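Local coordinates for Ctr9 protein (Myceliophthora thermophila, PDB 6AF0), which probably binds the RNA polymerase II complex, using a long, mostly helical chain that contains tetratricopeptide repeats, at residues A429-F433 and N478-L482. Residues are numbered along the deposited sequence; the frame is centred on the assembly and turned at random.
Sequences AEEVF and NLARL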
loop_
_atom_site.group_PDB
_atom_site.type_symbol
_atom_site.label_atom_id
_atom_site.label_comp_id
_atom_site.label_asym_id
_atom_site.label_seq_id
_atom_site.Cartn_x
_atom_site.Cartn_y
_atom_site.Cartn_z
ATOM N N ALA A 429 7.955 -0.729 2.505
ATOM C CA ALA A 429 8.000 -1.109 3.902
ATOM C C ALA A 429 9.373 -1.630 4.221
ATOM O O ALA A 429 10.028 -1.121 5.085
ATOM C CB ALA A 429 6.966 -2.174 4.206
ATOM N N GLU A 430 9.822 -2.641 3.498
ATOM C CA GLU A 430 11.126 -3.223 3.782
ATOM C C GLU A 430 12.257 -2.197 3.724
ATOM O O GLU A 430 13.263 -2.351 4.382
ATOM C CB GLU A 430 11.429 -4.364 2.824
ATOM C CG GLU A 430 10.600 -5.611 3.067
ATOM C CD GLU A 430 11.313 -6.880 2.638
ATOM O OE1 GLU A 430 12.520 -6.823 2.358
ATOM O OE2 GLU A 430 10.664 -7.941 2.576
ATOM N N GLU A 431 12.096 -1.167 2.912
ATOM C CA GLU A 431 13.090 -0.098 2.804
ATOM C C GLU A 431 13.211 0.662 4.132
ATOM O O GLU A 431 14.320 0.871 4.637
ATOM C CB GLU A 431 12.691 0.857 1.674
ATOM C CG GLU A 431 13.802 1.754 1.144
ATOM C CD GLU A 431 13.332 2.614 -0.031
ATOM O OE1 GLU A 431 13.641 2.229 -1.189
ATOM O OE2 GLU A 431 12.632 3.646 0.198
ATOM N N VAL A 432 12.063 1.064 4.676
ATOM C CA VAL A 432 11.964 1.673 5.996
ATOM C C VAL A 432 12.571 0.797 7.111
ATOM O O VAL A 432 13.343 1.259 7.942
ATOM C CB VAL A 432 10.485 1.898 6.369
ATOM C CG1 VAL A 432 10.337 2.290 7.831
ATOM C CG2 VAL A 432 9.858 2.953 5.484
ATOM N N PHE A 433 12.183 -0.465 7.141
ATOM C CA PHE A 433 12.635 -1.389 8.183
ATOM C C PHE A 433 14.160 -1.526 8.138
ATOM O O PHE A 433 14.818 -1.556 9.178
ATOM C CB PHE A 433 11.935 -2.781 8.062
ATOM C CG PHE A 433 10.416 -2.711 8.022
ATOM C CD1 PHE A 433 9.728 -1.689 8.653
ATOM C CD2 PHE A 433 9.676 -3.673 7.345
ATOM C CE1 PHE A 433 8.341 -1.617 8.595
ATOM C CE2 PHE A 433 8.288 -3.605 7.293
ATOM C CZ PHE A 433 7.616 -2.579 7.922
ATOM N N ASN A 478 3.650 -6.290 8.326
ATOM C CA ASN A 478 4.390 -5.125 7.870
ATOM C C ASN A 478 3.640 -3.857 8.264
ATOM O O ASN A 478 4.178 -2.960 8.921
ATOM C CB ASN A 478 4.599 -5.193 6.346
ATOM C CG ASN A 478 5.703 -6.168 5.946
ATOM O OD1 ASN A 478 6.474 -6.660 6.786
ATOM N ND2 ASN A 478 5.807 -6.426 4.657
ATOM N N LEU A 479 2.375 -3.830 7.889
ATOM C CA LEU A 479 1.500 -2.720 8.170
ATOM C C LEU A 479 1.397 -2.448 9.666
ATOM O O LEU A 479 1.140 -1.322 10.085
ATOM C CB LEU A 479 0.118 -3.045 7.619
ATOM C CG LEU A 479 -0.792 -1.871 7.317
ATOM C CD1 LEU A 479 -0.185 -1.027 6.214
ATOM C CD2 LEU A 479 -2.154 -2.400 6.898
ATOM N N ALA A 480 1.553 -3.500 10.462
ATOM C CA ALA A 480 1.538 -3.375 11.914
ATOM C C ALA A 480 2.776 -2.667 12.391
ATOM O O ALA A 480 2.702 -1.780 13.233
ATOM C CB ALA A 480 1.446 -4.738 12.569
ATOM N N ARG A 481 3.916 -3.069 11.842
ATOM C CA ARG A 481 5.163 -2.418 12.157
ATOM C C ARG A 481 5.177 -0.952 11.674
ATOM O O ARG A 481 5.695 -0.091 12.361
ATOM C CB ARG A 481 6.338 -3.223 11.616
ATOM C CG ARG A 481 7.641 -2.490 11.817
ATOM C CD ARG A 481 8.879 -3.363 11.756
ATOM N NE ARG A 481 10.053 -2.505 11.884
ATOM C CZ ARG A 481 11.300 -2.940 11.862
ATOM N NH1 ARG A 481 11.530 -4.235 11.719
ATOM N NH2 ARG A 481 12.314 -2.075 11.975
ATOM N N LEU A 482 4.597 -0.663 10.510
ATOM C CA LEU A 482 4.586 0.718 9.985
ATOM C C LEU A 482 3.855 1.612 10.940
ATOM O O LEU A 482 4.331 2.678 11.302
ATOM C CB LEU A 482 3.937 0.811 8.596
ATOM C CG LEU A 482 4.752 0.151 7.466
ATOM C CD1 LEU A 482 3.980 0.084 6.151
ATOM C CD2 LEU A 482 6.085 0.846 7.246
#
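Phe-433 reaches across from helix 418-435 and puts its ring under the long side chain of Arg-481 on helix 473-484. The arginine runs extended over one face of the ring, head to tail with the phenylalanine: its CD sits 3.9 Å from the centroid of the Phe-433 ring, a CH-pi contact 23° off the normal. Farther out, the guanidinium lies over Phe-433 CB, its plane tilted 27° from the ring. With CG anti to the backbone N, Arg-481 is directed back along the phenylalanine, and its NH2 hydrogen-bonds Gln-436. The opposite ring face carries the backbone O of Ala-429. Leu-482 comes across Phe-433 at about a right angle, its CD2 3.6 Å from Phe-433 CE1, while its other methyl meets the CB of Ala-429. Both helices are consistent with the stacked-helix superhelix expected of a TPR protein; the axes of segments 429-433 and 478-482 come within 10.5 Å, their N-to-C directions 49° apart, and helix 445-463, between them in sequence, packs against Leu-482 through Ile-452. Replacing Arg-481 by alanine would probably strip most of this segment's cover from that ring face and leave Gln-436 without its guanidinium partner. At the ring edge stands the amide of Asn-478, which also packs against a polar side chain of another protein's chain.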